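Local coordinates for mundticin KS immunity protein (Enterococcus mundtii, PDB 2ZRR) that contributes to the self-protection of bacteriocin-producing cells, acting as the immunity protein against mundticin KS, at residues V39-L44 / S63-L68; D46-D51 / S56-L61. All coordinates share one frame; numbering follows the deposited sequence.

Contact 1 (V39-L44 / S63-L68); sequences VIITEL and SYLKKL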
# COMPACT_ATOMS: atom_id res chain seq x y z
N VAL A 39 2.30 7.66 -5.11
CA VAL A 39 1.09 8.47 -5.21
C VAL A 39 -0.12 7.68 -4.71
O VAL A 39 -0.88 8.17 -3.88
CB VAL A 39 0.84 8.92 -6.68
CG1 VAL A 39 -0.62 9.25 -6.91
CG2 VAL A 39 1.70 10.12 -6.99
N ILE A 40 -0.28 6.45 -5.19
CA ILE A 40 -1.41 5.62 -4.78
C ILE A 40 -1.41 5.39 -3.26
O ILE A 40 -2.46 5.44 -2.61
CB ILE A 40 -1.37 4.26 -5.49
CG1 ILE A 40 -1.49 4.46 -7.00
CG2 ILE A 40 -2.50 3.37 -5.01
CD1 ILE A 40 -1.38 3.16 -7.78
N ILE A 41 -0.24 5.15 -2.69
CA ILE A 41 -0.15 4.90 -1.26
C ILE A 41 -0.51 6.17 -0.49
O ILE A 41 -1.26 6.14 0.48
CB ILE A 41 1.27 4.40 -0.87
CG1 ILE A 41 1.42 2.93 -1.28
CG2 ILE A 41 1.50 4.56 0.64
CD1 ILE A 41 2.79 2.57 -1.83
N THR A 42 0.01 7.31 -0.94
CA THR A 42 -0.28 8.57 -0.29
C THR A 42 -1.80 8.79 -0.27
O THR A 42 -2.39 9.06 0.77
CB THR A 42 0.41 9.74 -1.03
OG1 THR A 42 1.83 9.53 -1.03
CG2 THR A 42 0.09 11.06 -0.37
N GLU A 43 -2.42 8.63 -1.44
CA GLU A 43 -3.86 8.79 -1.58
C GLU A 43 -4.61 7.86 -0.65
O GLU A 43 -5.53 8.27 0.06
CB GLU A 43 -4.28 8.49 -3.02
CG GLU A 43 -3.77 9.51 -4.02
CD GLU A 43 -4.02 9.08 -5.45
OE1 GLU A 43 -4.20 7.87 -5.70
OE2 GLU A 43 -4.04 9.98 -6.33
N LEU A 44 -4.21 6.59 -0.66
CA LEU A 44 -4.83 5.57 0.18
C LEU A 44 -4.75 5.90 1.66
O LEU A 44 -5.73 5.76 2.39
CB LEU A 44 -4.16 4.23 -0.08
CG LEU A 44 -4.97 3.28 -0.95
CD1 LEU A 44 -4.04 2.29 -1.62
CD2 LEU A 44 -5.99 2.57 -0.08
N SER A 63 4.80 2.08 5.93
CA SER A 63 6.13 1.48 5.90
C SER A 63 6.67 1.34 4.48
O SER A 63 7.83 1.67 4.21
CB SER A 63 6.10 0.10 6.57
OG SER A 63 7.22 -0.67 6.17
N TYR A 64 5.83 0.87 3.55
CA TYR A 64 6.31 0.71 2.18
C TYR A 64 6.48 2.01 1.43
O TYR A 64 7.28 2.09 0.49
CB TYR A 64 5.40 -0.26 1.43
CG TYR A 64 5.84 -1.66 1.69
CD1 TYR A 64 5.38 -2.36 2.81
CD2 TYR A 64 6.81 -2.27 0.89
CE1 TYR A 64 5.87 -3.62 3.12
CE2 TYR A 64 7.31 -3.53 1.19
CZ TYR A 64 6.83 -4.21 2.31
OH TYR A 64 7.33 -5.46 2.62
N LEU A 65 5.76 3.05 1.85
CA LEU A 65 5.92 4.34 1.20
C LEU A 65 7.35 4.82 1.46
O LEU A 65 8.03 5.30 0.55
CB LEU A 65 4.91 5.35 1.76
CG LEU A 65 5.10 6.80 1.30
CD1 LEU A 65 4.98 6.90 -0.22
CD2 LEU A 65 4.06 7.67 1.97
N LYS A 66 7.83 4.67 2.69
CA LYS A 66 9.20 5.10 2.97
C LYS A 66 10.22 4.17 2.29
O LYS A 66 11.25 4.63 1.81
CB LYS A 66 9.47 5.16 4.48
CG LYS A 66 8.92 4.02 5.27
CD LYS A 66 9.63 3.90 6.60
CE LYS A 66 10.27 2.53 6.77
NZ LYS A 66 10.35 1.79 5.48
N LYS A 67 9.92 2.88 2.23
CA LYS A 67 10.83 1.94 1.56
C LYS A 67 10.97 2.32 0.10
O LYS A 67 12.06 2.22 -0.47
CB LYS A 67 10.29 0.51 1.64
CG LYS A 67 10.51 -0.18 2.97
CD LYS A 67 10.08 -1.63 2.90
CE LYS A 67 10.22 -2.32 4.25
NZ LYS A 67 8.98 -2.19 5.07
N LEU A 68 9.86 2.76 -0.51
CA LEU A 68 9.86 3.17 -1.92
C LEU A 68 10.76 4.38 -2.17
O LEU A 68 11.50 4.45 -3.15
CB LEU A 68 8.42 3.51 -2.37
CG LEU A 68 7.53 2.32 -2.72
CD1 LEU A 68 6.09 2.78 -2.86
CD2 LEU A 68 8.01 1.68 -4.01

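Contact 2 (D46-D51 / S56-L61); sequences DDLEID and SLRKVL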
# COMPACT_ATOMS: atom_id res chain seq x y z
N ASP A 46 -4.27 8.83 3.03
CA ASP A 46 -5.06 10.03 3.25
C ASP A 46 -6.55 9.67 3.38
O ASP A 46 -7.31 10.33 4.10
CB ASP A 46 -4.87 10.99 2.08
CG ASP A 46 -4.79 12.44 2.52
OD1 ASP A 46 -3.75 13.07 2.27
OD2 ASP A 46 -5.78 12.95 3.10
N ASP A 47 -6.95 8.60 2.70
CA ASP A 47 -8.34 8.17 2.70
C ASP A 47 -8.73 7.22 3.82
O ASP A 47 -9.85 7.26 4.31
CB ASP A 47 -8.67 7.52 1.35
CG ASP A 47 -10.14 7.58 1.03
OD1 ASP A 47 -10.83 6.55 1.19
OD2 ASP A 47 -10.61 8.66 0.61
N LEU A 48 -7.81 6.35 4.20
CA LEU A 48 -8.07 5.36 5.24
C LEU A 48 -8.51 5.87 6.61
O LEU A 48 -9.27 5.18 7.30
CB LEU A 48 -6.84 4.47 5.42
CG LEU A 48 -6.75 3.33 4.40
CD1 LEU A 48 -5.40 2.66 4.51
CD2 LEU A 48 -7.87 2.33 4.65
N GLU A 49 -8.06 7.04 7.02
CA GLU A 49 -8.44 7.57 8.33
C GLU A 49 -7.75 6.81 9.48
O GLU A 49 -7.77 5.57 9.53
CB GLU A 49 -9.96 7.51 8.53
CG GLU A 49 -10.43 6.46 9.57
CD GLU A 49 -11.91 6.56 9.95
OE1 GLU A 49 -12.57 5.51 10.08
OE2 GLU A 49 -12.40 7.71 10.12
N ILE A 50 -7.16 7.57 10.40
CA ILE A 50 -6.48 7.01 11.55
C ILE A 50 -7.52 6.46 12.51
O ILE A 50 -8.27 7.21 13.13
CB ILE A 50 -5.61 8.08 12.26
CG1 ILE A 50 -4.47 8.51 11.33
CG2 ILE A 50 -5.06 7.54 13.58
CD1 ILE A 50 -4.07 9.97 11.45
N ASP A 51 -7.58 5.13 12.62
CA ASP A 51 -8.54 4.47 13.49
C ASP A 51 -7.98 3.13 13.97
O ASP A 51 -7.11 2.55 13.32
CB ASP A 51 -9.88 4.30 12.76
CG ASP A 51 -10.30 2.85 12.63
OD1 ASP A 51 -10.81 2.29 13.62
OD2 ASP A 51 -10.12 2.27 11.53
N SER A 56 -3.09 -1.39 11.34
CA SER A 56 -2.14 -2.34 10.77
C SER A 56 -1.92 -2.09 9.28
O SER A 56 -0.80 -2.16 8.79
CB SER A 56 -2.63 -3.77 10.99
OG SER A 56 -3.36 -3.88 12.20
N LEU A 57 -3.01 -1.80 8.56
CA LEU A 57 -2.92 -1.55 7.12
C LEU A 57 -2.19 -0.24 6.84
O LEU A 57 -1.32 -0.19 5.97
CB LEU A 57 -4.33 -1.48 6.51
CG LEU A 57 -4.42 -1.39 4.98
CD1 LEU A 57 -3.37 -2.30 4.34
CD2 LEU A 57 -5.82 -1.78 4.53
N ARG A 58 -2.54 0.80 7.58
CA ARG A 58 -1.90 2.10 7.42
C ARG A 58 -0.43 1.94 7.73
O ARG A 58 0.42 2.58 7.12
CB ARG A 58 -2.52 3.12 8.37
CG ARG A 58 -4.01 3.36 8.17
CD ARG A 58 -4.51 4.48 9.08
NE ARG A 58 -3.57 5.60 9.13
CZ ARG A 58 -3.55 6.58 8.23
NH1 ARG A 58 -4.41 6.57 7.22
NH2 ARG A 58 -2.65 7.56 8.33
N LYS A 59 -0.13 1.06 8.69
CA LYS A 59 1.25 0.80 9.08
C LYS A 59 2.04 0.26 7.89
O LYS A 59 3.07 0.83 7.50
CB LYS A 59 1.28 -0.21 10.24
CG LYS A 59 2.29 0.10 11.34
CD LYS A 59 1.78 1.19 12.28
CE LYS A 59 1.99 0.77 13.73
NZ LYS A 59 1.15 -0.41 14.09
N VAL A 60 1.55 -0.83 7.29
CA VAL A 60 2.19 -1.45 6.13
C VAL A 60 2.32 -0.43 5.01
O VAL A 60 3.39 -0.25 4.43
CB VAL A 60 1.36 -2.62 5.59
CG1 VAL A 60 1.93 -3.10 4.26
CG2 VAL A 60 1.31 -3.74 6.61
N LEU A 61 1.22 0.23 4.71
CA LEU A 61 1.20 1.24 3.66
C LEU A 61 2.23 2.30 3.95
O LEU A 61 3.00 2.68 3.06
CB LEU A 61 -0.18 1.90 3.59
CG LEU A 61 -1.29 0.97 3.12
CD1 LEU A 61 -2.63 1.68 3.21
CD2 LEU A 61 -1.01 0.52 1.69

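Contact 1 (V39-L44 / S63-L68)
L65 lies beside I41 where segments 39-44 and 63-68, on helices 33-48 and 55-70, run antiparallel, their axes 9.9 Å apart at closest approach and inclined by 152°. Y64, just before, turns to helix 75-90, touching V78 and M82 and hydrogen-bonding E85 through its hydroxyl. The CA atoms of I41 and L65 stand 6.6 Å apart, and the two side chains slip past each other in opposite directions, so that I41 CG2 rests on L65 CB at 3.7 Å. With CG of L65 anti to its backbone nitrogen (chi1 172°), the leucine carries its methyl groups on toward T42, where CD1 and CD2 each lie 4.2 Å from T42 OG1. That hydroxyl suits the edge of the interface because it hydrogen-bonds E38 O, turning its polar demand back into its own helix. One turn after L65, L68 meets the other branch of I41 tip to tip: L68 CD1 is a tight 3.5 Å from I41 CD1. A beta-branched isoleucine serves both leucines, one with each arm. Beyond the pair, I41 packs on L108 of helix 99-109, and L68 on V78 of helix 75-90, so the contact joins two helices each backed by another.

Contact 2 (D46-D51 / S56-L61)
L48 and R58 face each other with CA atoms 7.3 Å apart, where the end of helix 33-48 comes down beside the first turns of helix 55-70. At E49 the chain leaves helical geometry with a positive phi of 72°, and I50 continues with an extended backbone, while 56-61 stays helical. The side chain of R58 lies along this turn. Its CG passes L48 CB at 4.1 Å as the two side chains run in opposite directions, and its CD packs on E49 O at 3.5 Å. A bend at chi3 (42°) turns the guanidinium toward the end of helix 33-48: I50 CG1 covers one face, 3.3 Å above the plane and offset to the rim, and L48 CB lies at the edge, 3.7 Å from R58 NH1. That nitrogen also hydrogen-bonds the carbonyl of L45. Arginine suits the site by combining an aliphatic stem, flat faces and a donor for a late helical carbonyl. On the inner side L48 reaches L61 tip to tip, L48 CD1 being 3.2 Å from L61 CD1, closer than usual van der Waals contact, so packing is strained or the model slightly off; L57 CG lies 4.2 Å from L48 CD1. In the linker, D51 OD1 and OD2 accept hydrogen bonds from the backbone nitrogens of G53 and N54. The whole is an alpha-alpha hairpin, the connection expected between successive helices of an antiparallel four-helix bundle.

In the fold
Contacts 1 and 2 are two levels of one pairing, between helix 33-48 and helix 55-70, with contact 2 nested within the loop that contact 1 closes. Their centres lie about 10 Å apart and they meet directly: I41 CG2 of contact 1 packs at 3.4 Å on L61 O of contact 2. Contact 1, centred about 6 Å from the centre of the chain, is the mid-bundle level; contact 2, about 9 Å from it, stands at the turn. M82 of helix 75-90 touches both Y64 and L61, so one neighbouring helix spans the two levels. Both contacts are structural packing within the bundle.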